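Local coordinates for envelope glycoprotein (Bourbon virus, PDB 5ZKX), which probably drives fusion of viral and host membranes as a gp64-like envelope glycoprotein, captured here as the trimer in its postfusion state, at residues Ser248-Leu253 with Cys257-Lys262; Trp112-Lys117 with Leu139-Gly144; Val166-Thr171 with Asp422-Val427. All coordinates share one frame; numbering follows the deposited sequence.

Contact 1. Residues Ser248-Leu253 with Cys257-Lys262; sequences SGFICL and CYKNEK
A disulfide-braced antiparallel beta hairpin joins strand 250-252 to the strand that runs through Cys257-Lys259, with strand axes 4.6 Å apart and running at 177° to each other. The backbone evidence is a ladder of three bonds. Tyr258 N reaches Ile251 O at 2.7 Å, and Ile251 N returns to Tyr258 O at 3.0 Å; together they mark Ile251 and Tyr258 as a hydrogen-bonded pair. The third, Asn260 N to Gly249 O at 2.7 Å, extends the ladder toward the open end. At the other end, next to the turn, Cys252 and Cys257 form a non-hydrogen-bonded pair, and their SG atoms are linked covalently with a chi3 of 109°. Within the mixed sheet the hairpin lies between strand 26-36, bonded to Cys257 and Lys259, and strand 271-272, where Gly271 pairs with Phe250 and Cys252. On the disulfide face, the extended Lys259 chain lies over the Phe250 ring: Lys259 CG stands 3.9 Å from the ring centroid, a CH-pi contact. With CG of Phe250 anti to its own N (chi1 -164°), the ring is turned beneath that chain, while Lys259 NZ bonds Asn266 O. On the face of Ile251 and Tyr258, the end of Leu253 comes in, its CD1 3.8 Å from Tyr258 CE1 at the edge of the phenol, whose OH is held by Asp238 and whose ring stacks with Phe243.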
loop_
_atom_site.group_PDB
_atom_site.type_symbol
_atom_site.label_atom_id
_atom_site.label_comp_id
_atom_site.label_asym_id
_atom_site.label_seq_id
_atom_site.Cartn_x
_atom_site.Cartn_y
_atom_site.Cartn_z
ATOM N N SER A 248 -19.335 -0.090 -21.642
ATOM C CA SER A 248 -20.403 -1.020 -21.980
ATOM C C SER A 248 -21.230 -1.465 -20.777
ATOM O O SER A 248 -22.088 -2.341 -20.927
ATOM C CB SER A 248 -19.815 -2.242 -22.683
ATOM O OG SER A 248 -18.617 -2.650 -22.046
ATOM N N GLY A 249 -21.001 -0.892 -19.600
ATOM C CA GLY A 249 -21.781 -1.254 -18.433
ATOM C C GLY A 249 -21.612 -2.700 -18.012
ATOM O O GLY A 249 -22.595 -3.393 -17.728
ATOM N N PHE A 250 -20.368 -3.167 -17.980
ATOM C CA PHE A 250 -20.059 -4.524 -17.539
ATOM C C PHE A 250 -18.609 -4.540 -17.086
ATOM O O PHE A 250 -17.710 -4.292 -17.894
ATOM C CB PHE A 250 -20.293 -5.535 -18.664
ATOM C CG PHE A 250 -20.361 -6.964 -18.200
ATOM C CD1 PHE A 250 -20.380 -8.000 -19.117
ATOM C CD2 PHE A 250 -20.409 -7.273 -16.851
ATOM C CE1 PHE A 250 -20.441 -9.319 -18.704
ATOM C CE2 PHE A 250 -20.472 -8.591 -16.426
ATOM C CZ PHE A 250 -20.488 -9.616 -17.355
ATOM N N ILE A 251 -18.382 -4.814 -15.803
ATOM C CA ILE A 251 -17.034 -4.844 -15.249
ATOM C C ILE A 251 -16.982 -5.918 -14.173
ATOM O O ILE A 251 -17.963 -6.161 -13.464
ATOM C CB ILE A 251 -16.607 -3.463 -14.690
ATOM C CG1 ILE A 251 -15.131 -3.475 -14.282
ATOM C CG2 ILE A 251 -17.498 -3.045 -13.522
ATOM C CD1 ILE A 251 -14.654 -2.183 -13.657
ATOM N N CYS A 252 -15.830 -6.578 -14.066
ATOM C CA CYS A 252 -15.601 -7.603 -13.056
ATOM C C CYS A 252 -14.438 -7.181 -12.174
ATOM O O CYS A 252 -13.335 -6.926 -12.670
ATOM C CB CYS A 252 -15.318 -8.962 -13.697
ATOM S SG CYS A 252 -16.787 -9.878 -14.193
ATOM N N LEU A 253 -14.692 -7.098 -10.878
ATOM C CA LEU A 253 -13.657 -6.958 -9.866
ATOM C C LEU A 253 -13.290 -8.332 -9.326
ATOM O O LEU A 253 -13.945 -9.330 -9.639
ATOM C CB LEU A 253 -14.152 -6.037 -8.753
ATOM C CG LEU A 253 -14.630 -4.641 -9.154
ATOM C CD1 LEU A 253 -15.016 -3.838 -7.921
ATOM C CD2 LEU A 253 -13.567 -3.920 -9.958
ATOM N N CYS A 257 -18.799 -8.911 -9.895
ATOM C CA CYS A 257 -18.999 -8.364 -11.229
ATOM C C CYS A 257 -20.260 -7.513 -11.237
ATOM O O CYS A 257 -21.255 -7.852 -10.586
ATOM C CB CYS A 257 -19.109 -9.473 -12.277
ATOM S SG CYS A 257 -17.622 -10.472 -12.439
ATOM N N TYR A 258 -20.210 -6.400 -11.968
ATOM C CA TYR A 258 -21.317 -5.456 -12.056
ATOM C C TYR A 258 -21.730 -5.320 -13.512
ATOM O O TYR A 258 -20.957 -4.821 -14.335
ATOM C CB TYR A 258 -20.925 -4.092 -11.487
ATOM C CG TYR A 258 -20.503 -4.127 -10.039
ATOM C CD1 TYR A 258 -19.164 -4.236 -9.687
ATOM C CD2 TYR A 258 -21.443 -4.049 -9.024
ATOM C CE1 TYR A 258 -18.775 -4.269 -8.363
ATOM C CE2 TYR A 258 -21.064 -4.079 -7.699
ATOM C CZ TYR A 258 -19.729 -4.189 -7.373
ATOM O OH TYR A 258 -19.348 -4.219 -6.052
ATOM N N LYS A 259 -22.944 -5.758 -13.829
ATOM C CA LYS A 259 -23.477 -5.648 -15.177
ATOM C C LYS A 259 -24.678 -4.720 -15.170
ATOM O O LYS A 259 -25.622 -4.914 -14.397
ATOM C CB LYS A 259 -23.874 -7.010 -15.747
ATOM C CG LYS A 259 -24.077 -6.979 -17.256
ATOM C CD LYS A 259 -24.464 -8.338 -17.792
ATOM C CE LYS A 259 -24.130 -8.452 -19.265
ATOM N NZ LYS A 259 -24.903 -9.537 -19.925
ATOM N N ASN A 260 -24.635 -3.716 -16.031
ATOM C CA ASN A 260 -25.753 -2.805 -16.185
ATOM C C ASN A 260 -26.871 -3.502 -16.944
ATOM O O ASN A 260 -26.682 -3.913 -18.094
ATOM C CB ASN A 260 -25.297 -1.552 -16.927
ATOM C CG ASN A 260 -26.315 -0.437 -16.877
ATOM O OD1 ASN A 260 -27.181 -0.410 -16.008
ATOM N ND2 ASN A 260 -26.217 0.492 -17.818
ATOM N N GLU A 261 -28.029 -3.660 -16.305
ATOM C CA GLU A 261 -29.231 -3.928 -17.074
ATOM C C GLU A 261 -29.399 -2.808 -18.094
ATOM O O GLU A 261 -28.849 -1.716 -17.928
ATOM C CB GLU A 261 -30.444 -4.041 -16.152
ATOM C CG GLU A 261 -30.536 -5.389 -15.451
ATOM C CD GLU A 261 -30.845 -5.264 -13.974
ATOM O OE1 GLU A 261 -30.402 -6.138 -13.197
ATOM O OE2 GLU A 261 -31.531 -4.296 -13.591
ATOM N N LYS A 262 -30.171 -3.071 -19.155
ATOM C CA LYS A 262 -29.961 -2.303 -20.379
ATOM C C LYS A 262 -28.540 -2.595 -20.846
ATOM O O LYS A 262 -27.639 -1.784 -20.607
ATOM C CB LYS A 262 -30.184 -0.792 -20.201
ATOM C CG LYS A 262 -31.618 -0.377 -19.929
ATOM C CD LYS A 262 -32.473 -0.521 -21.172
ATOM C CE LYS A 262 -33.590 -1.520 -20.944
ATOM N NZ LYS A 262 -34.297 -1.860 -22.210
#

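Contact 2. Residues Trp112-Lys117 with Leu139-Gly144; sequences WKMDNK and LSWRCG
Trp112 and Trp141 meet as an offset edge-to-face pair: their six-membered rings have centroids 5.5 Å apart and planes at 86°. The edge belongs to Trp141, whose CZ2 comes down on the face of Trp112 and lies 3.7 Å from Trp112 CE3, displaced toward the rim instead of the ring centre. A sulfur contact adds to this. Met114 SD approaches Trp141 CH2 to 3.5 Å, a Met-aromatic contact that is oblique, 43° off the normal of the six-membered ring; Met114's CB does not point at the strand, and the bend at chi2 (-74°) brings the sulfur round to the indole. The apolar component comes from Leu139, whose CD2 lies obliquely toward the rim of Trp112, on the side from which Trp141 comes, 3.5 Å from Trp112 CE2. Trp112 NE1 is hydrogen-bonded to Ile107 O. Both indoles also meet Tyr51 of strand 44-58, while Cys143 is tied to Cys91 by a disulfide. Asp115 and Asn116 form a classic beta bulge opposite Thr93, where the segment enters the two-stranded sheet 91-93/116-118. The whole is an aromatic cluster fastening that loop against strand 134-148 of the larger antiparallel sheet, probably part of the fusion domain shared with gp64 relatives.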
loop_
_atom_site.group_PDB
_atom_site.type_symbol
_atom_site.label_atom_id
_atom_site.label_comp_id
_atom_site.label_asym_id
_atom_site.label_seq_id
_atom_site.Cartn_x
_atom_site.Cartn_y
_atom_site.Cartn_z
ATOM N N TRP A 112 2.829 -49.552 2.424
ATOM C CA TRP A 112 2.790 -49.523 3.883
ATOM C C TRP A 112 1.396 -49.335 4.470
ATOM O O TRP A 112 1.212 -49.614 5.660
ATOM C CB TRP A 112 3.707 -48.416 4.400
ATOM C CG TRP A 112 5.108 -48.505 3.880
ATOM C CD1 TRP A 112 6.146 -49.185 4.441
ATOM C CD2 TRP A 112 5.624 -47.891 2.693
ATOM N NE1 TRP A 112 7.278 -49.032 3.678
ATOM C CE2 TRP A 112 6.983 -48.242 2.599
ATOM C CE3 TRP A 112 5.068 -47.076 1.702
ATOM C CZ2 TRP A 112 7.798 -47.809 1.553
ATOM C CZ3 TRP A 112 5.876 -46.646 0.665
ATOM C CH2 TRP A 112 7.226 -47.014 0.598
ATOM N N LYS A 113 0.417 -48.866 3.691
ATOM C CA LYS A 113 -0.953 -48.702 4.188
ATOM C C LYS A 113 -0.982 -47.768 5.404
ATOM O O LYS A 113 -1.195 -48.187 6.544
ATOM C CB LYS A 113 -1.587 -50.061 4.517
ATOM C CG LYS A 113 -2.650 -50.512 3.530
ATOM C CD LYS A 113 -2.136 -50.475 2.100
ATOM C CE LYS A 113 -3.171 -51.031 1.137
ATOM N NZ LYS A 113 -3.474 -52.460 1.427
ATOM N N MET A 114 -0.719 -46.492 5.117
ATOM C CA MET A 114 -0.472 -45.447 6.108
ATOM C C MET A 114 -1.349 -45.582 7.344
ATOM O O MET A 114 -2.576 -45.496 7.265
ATOM C CB MET A 114 -0.713 -44.080 5.464
ATOM C CG MET A 114 -0.523 -44.061 3.967
ATOM S SD MET A 114 1.222 -44.131 3.560
ATOM C CE MET A 114 1.162 -44.108 1.767
ATOM N N ASP A 115 -0.705 -45.765 8.498
ATOM C CA ASP A 115 -1.415 -45.886 9.761
ATOM C C ASP A 115 -0.719 -45.174 10.910
ATOM O O ASP A 115 -1.195 -45.268 12.047
ATOM C CB ASP A 115 -1.615 -47.368 10.124
ATOM C CG ASP A 115 -0.334 -48.176 10.012
ATOM O OD1 ASP A 115 0.737 -47.575 9.783
ATOM O OD2 ASP A 115 -0.400 -49.415 10.149
ATOM N N ASN A 116 0.388 -44.479 10.662
ATOM C CA ASN A 116 1.045 -43.682 11.688
ATOM C C ASN A 116 0.417 -42.295 11.694
ATOM O O ASN A 116 0.461 -41.584 10.684
ATOM C CB ASN A 116 2.551 -43.596 11.443
ATOM C CG ASN A 116 3.238 -44.941 11.563
ATOM O OD1 ASN A 116 2.710 -45.960 11.124
ATOM N ND2 ASN A 116 4.418 -44.952 12.167
ATOM N N LYS A 117 -0.171 -41.920 12.823
ATOM C CA LYS A 117 -0.886 -40.660 12.957
ATOM C C LYS A 117 0.025 -39.617 13.585
ATOM O O LYS A 117 0.715 -39.898 14.572
ATOM C CB LYS A 117 -2.153 -40.846 13.796
ATOM C CG LYS A 117 -2.463 -39.717 14.765
ATOM C CD LYS A 117 -3.280 -40.225 15.939
ATOM C CE LYS A 117 -4.682 -40.625 15.503
ATOM N NZ LYS A 117 -5.515 -41.067 16.656
ATOM N N LEU A 139 13.732 -44.955 5.917
ATOM C CA LEU A 139 12.463 -44.400 5.457
ATOM C C LEU A 139 11.976 -43.381 6.476
ATOM O O LEU A 139 11.827 -43.709 7.656
ATOM C CB LEU A 139 11.426 -45.510 5.258
ATOM C CG LEU A 139 10.131 -45.174 4.523
ATOM C CD1 LEU A 139 10.415 -44.833 3.072
ATOM C CD2 LEU A 139 9.149 -46.331 4.620
ATOM N N SER A 140 11.733 -42.148 6.021
ATOM C CA SER A 140 11.262 -41.060 6.868
ATOM C C SER A 140 10.118 -40.333 6.179
ATOM O O SER A 140 10.183 -40.058 4.978
ATOM C CB SER A 140 12.391 -40.078 7.181
ATOM O OG SER A 140 12.094 -39.303 8.329
ATOM N N TRP A 141 9.077 -40.009 6.942
ATOM C CA TRP A 141 7.847 -39.451 6.396
ATOM C C TRP A 141 7.648 -38.008 6.842
ATOM O O TRP A 141 8.151 -37.581 7.885
ATOM C CB TRP A 141 6.629 -40.279 6.821
ATOM C CG TRP A 141 6.562 -41.621 6.178
ATOM C CD1 TRP A 141 7.239 -42.744 6.553
ATOM C CD2 TRP A 141 5.772 -41.988 5.041
ATOM N NE1 TRP A 141 6.922 -43.787 5.719
ATOM C CE2 TRP A 141 6.023 -43.350 4.782
ATOM C CE3 TRP A 141 4.879 -41.298 4.216
ATOM C CZ2 TRP A 141 5.412 -44.034 3.734
ATOM C CZ3 TRP A 141 4.273 -41.979 3.175
ATOM C CH2 TRP A 141 4.543 -43.332 2.944
ATOM N N ARG A 142 6.905 -37.262 6.027
ATOM C CA ARG A 142 6.475 -35.913 6.358
ATOM C C ARG A 142 5.007 -35.771 5.983
ATOM O O ARG A 142 4.533 -36.395 5.031
ATOM C CB ARG A 142 7.317 -34.846 5.638
ATOM C CG ARG A 142 6.956 -34.641 4.169
ATOM C CD ARG A 142 7.971 -33.760 3.457
ATOM N NE ARG A 142 8.228 -32.514 4.174
ATOM C CZ ARG A 142 7.772 -31.325 3.793
ATOM N NH1 ARG A 142 7.033 -31.214 2.697
ATOM N NH2 ARG A 142 8.054 -30.246 4.507
ATOM N N CYS A 143 4.283 -34.962 6.754
ATOM C CA CYS A 143 2.879 -34.715 6.457
ATOM C C CYS A 143 2.413 -33.477 7.205
ATOM O O CYS A 143 2.978 -33.091 8.231
ATOM C CB CYS A 143 2.000 -35.918 6.816
ATOM S SG CYS A 143 1.874 -36.270 8.580
ATOM N N GLY A 144 1.362 -32.865 6.674
ATOM C CA GLY A 144 0.758 -31.710 7.307
ATOM C C GLY A 144 -0.625 -31.481 6.751
ATOM O O GLY A 144 -0.971 -31.974 5.672
#

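Contact 3. Residues Val166-Thr171 with Asp422-Val427; sequences VMPNGT and DGWTFV
Met167 N donates to Thr171 O at 2.7 Å, and this short bond closes the loop from which Met167 and Pro168 reach Trp424. A second bond, Gly170 N to Met167 O at 3.0 Å, closes a type I beta turn over Met167-Gly170. The two bonds together, with Gly170 at a phi of 104°, fit a type I turn with a G1 beta bulge, a turn common in tight hairpin connections; here it lies between strands 162-166 and 172-174. Inside the turn Asn169 makes an Asx turn: its OD1 accepts Thr171 N at 2.8 Å, the donor standing above the plane of the side-chain amide.

The partner is the first turn and a half of helix 422-437, where Phe426 N to Asp422 O and Val427 N to Gly423 O show regular helical bonding. Within 422-427, Trp424 alone touches 166-171. With its CG anti to the carbonyl carbon (chi1 -53°), the indole extends from the helix toward the turn. Pro168 lies across one face of it at about a right angle, and its CD sits over the five-membered ring, 3.7 Å from the centroid, in a CH-pi contact. Val418 borders this site, touching both Pro168 and Trp424. Farther along the indole, Met167 meets the benzo end, its chain bent at chi2 and chi3. The sulfur contact is Met-aromatic but oblique, 47° off the normal of the six-membered ring. Helix and turn, far apart in sequence, are thus joined through one large ring, while Val427 and Phe426 of the helix pack on Ile46 of strand 44-58. The methionine closes on a ring corner, Met167 SD lying 3.5 Å and CE 3.7 Å from Trp424 CH2.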
loop_
_atom_site.group_PDB
_atom_site.type_symbol
_atom_site.label_atom_id
_atom_site.label_comp_id
_atom_site.label_asym_id
_atom_site.label_seq_id
_atom_site.Cartn_x
_atom_site.Cartn_y
_atom_site.Cartn_z
ATOM N N VAL A 166 -7.203 -18.389 -7.524
ATOM C CA VAL A 166 -5.995 -17.774 -8.055
ATOM C C VAL A 166 -4.797 -18.328 -7.300
ATOM O O VAL A 166 -4.766 -18.312 -6.062
ATOM C CB VAL A 166 -6.061 -16.238 -7.960
ATOM C CG1 VAL A 166 -7.083 -15.698 -8.943
ATOM C CG2 VAL A 166 -6.421 -15.799 -6.552
ATOM N N MET A 167 -3.826 -18.841 -8.041
ATOM C CA MET A 167 -2.604 -19.343 -7.443
ATOM C C MET A 167 -1.620 -18.199 -7.228
ATOM O O MET A 167 -1.698 -17.167 -7.899
ATOM C CB MET A 167 -1.986 -20.418 -8.332
ATOM C CG MET A 167 -2.918 -21.574 -8.658
ATOM S SD MET A 167 -3.250 -22.608 -7.219
ATOM C CE MET A 167 -5.030 -22.532 -7.133
ATOM N N PRO A 168 -0.698 -18.345 -6.276
ATOM C CA PRO A 168 0.308 -17.289 -6.078
ATOM C C PRO A 168 1.166 -17.026 -7.307
ATOM O O PRO A 168 1.692 -15.916 -7.451
ATOM C CB PRO A 168 1.138 -17.817 -4.900
ATOM C CG PRO A 168 0.182 -18.679 -4.140
ATOM C CD PRO A 168 -0.689 -19.331 -5.180
ATOM N N ASN A 169 1.319 -18.000 -8.204
ATOM C CA ASN A 169 2.103 -17.777 -9.413
ATOM C C ASN A 169 1.329 -17.042 -10.499
ATOM O O ASN A 169 1.913 -16.717 -11.538
ATOM C CB ASN A 169 2.621 -19.106 -9.968
ATOM C CG ASN A 169 1.507 -20.053 -10.367
ATOM O OD1 ASN A 169 0.329 -19.707 -10.312
ATOM N ND2 ASN A 169 1.880 -21.262 -10.776
ATOM N N GLY A 170 0.039 -16.778 -10.289
ATOM C CA GLY A 170 -0.800 -16.123 -11.265
ATOM C C GLY A 170 -1.747 -17.050 -11.996
ATOM O O GLY A 170 -2.736 -16.577 -12.567
ATOM N N THR A 171 -1.471 -18.350 -11.987
ATOM C CA THR A 171 -2.325 -19.316 -12.661
ATOM C C THR A 171 -3.683 -19.403 -11.968
ATOM O O THR A 171 -3.799 -19.240 -10.751
ATOM C CB THR A 171 -1.630 -20.683 -12.698
ATOM O OG1 THR A 171 -0.691 -20.707 -13.781
ATOM C CG2 THR A 171 -2.619 -21.829 -12.876
ATOM N N ASP A 422 -3.687 -17.643 4.160
ATOM C CA ASP A 422 -3.320 -18.679 5.121
ATOM C C ASP A 422 -2.956 -19.988 4.429
ATOM O O ASP A 422 -1.999 -20.662 4.826
ATOM C CB ASP A 422 -4.462 -18.900 6.110
ATOM C CG ASP A 422 -4.415 -17.936 7.273
ATOM O OD1 ASP A 422 -3.507 -17.078 7.298
ATOM O OD2 ASP A 422 -5.282 -18.038 8.166
ATOM N N GLY A 423 -3.710 -20.367 3.398
ATOM C CA GLY A 423 -3.427 -21.619 2.718
ATOM C C GLY A 423 -2.105 -21.589 1.976
ATOM O O GLY A 423 -1.297 -22.515 2.085
ATOM N N TRP A 424 -1.863 -20.519 1.217
ATOM C CA TRP A 424 -0.616 -20.404 0.474
ATOM C C TRP A 424 0.568 -20.111 1.380
ATOM O O TRP A 424 1.708 -20.393 0.999
ATOM C CB TRP A 424 -0.746 -19.326 -0.599
ATOM C CG TRP A 424 -1.941 -19.530 -1.484
ATOM C CD1 TRP A 424 -2.898 -18.609 -1.795
ATOM C CD2 TRP A 424 -2.312 -20.738 -2.166
ATOM N NE1 TRP A 424 -3.837 -19.164 -2.631
ATOM C CE2 TRP A 424 -3.499 -20.469 -2.874
ATOM C CE3 TRP A 424 -1.751 -22.018 -2.251
ATOM C CZ2 TRP A 424 -4.136 -21.431 -3.651
ATOM C CZ3 TRP A 424 -2.387 -22.970 -3.026
ATOM C CH2 TRP A 424 -3.566 -22.671 -3.716
ATOM N N THR A 425 0.327 -19.551 2.562
ATOM C CA THR A 425 1.398 -19.417 3.541
ATOM C C THR A 425 1.734 -20.766 4.161
ATOM O O THR A 425 2.905 -21.064 4.425
ATOM C CB THR A 425 0.999 -18.404 4.611
ATOM O OG1 THR A 425 0.680 -17.157 3.978
ATOM C CG2 THR A 425 2.131 -18.190 5.599
ATOM N N PHE A 426 0.717 -21.599 4.390
ATOM C CA PHE A 426 0.951 -22.970 4.825
ATOM C C PHE A 426 1.781 -23.731 3.800
ATOM O O PHE A 426 2.724 -24.447 4.153
ATOM C CB PHE A 426 -0.390 -23.668 5.064
ATOM C CG PHE A 426 -0.269 -25.122 5.428
ATOM C CD1 PHE A 426 -0.018 -25.503 6.735
ATOM C CD2 PHE A 426 -0.422 -26.108 4.466
ATOM C CE1 PHE A 426 0.090 -26.837 7.074
ATOM C CE2 PHE A 426 -0.316 -27.443 4.799
ATOM C CZ PHE A 426 -0.061 -27.807 6.108
ATOM N N VAL A 427 1.438 -23.587 2.519
ATOM C CA VAL A 427 2.175 -24.275 1.461
ATOM C C VAL A 427 3.615 -23.782 1.409
ATOM O O VAL A 427 4.560 -24.575 1.345
ATOM C CB VAL A 427 1.461 -24.089 0.110
ATOM C CG1 VAL A 427 2.402 -24.404 -1.047
ATOM C CG2 VAL A 427 0.221 -24.966 0.041
#

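How the contacts relate
From the N terminus, contact 2 comes first: it closes a loop of 21 residues and ties the 112-117 region to the large antiparallel sheet. Contact 3 opens after it, at Val166, and closes only at Trp424, so its loop takes in the long helix 284-329; it joins the turn between strands 162-166 and 172-174 to the start of helix 422-437. Contact 1, a local hairpin in the seven-stranded mixed sheet, is nested inside that loop; no two contacts cross. In space contact 3 is closer to each of the others than they are to one another: contacts 2 and 3 touch where Gly144 C meets Phe426 CZ at 3.8 Å, whereas nearest atoms of contacts 1 and 3 are about 9 Å apart, and of contacts 1 and 2 about 30 Å.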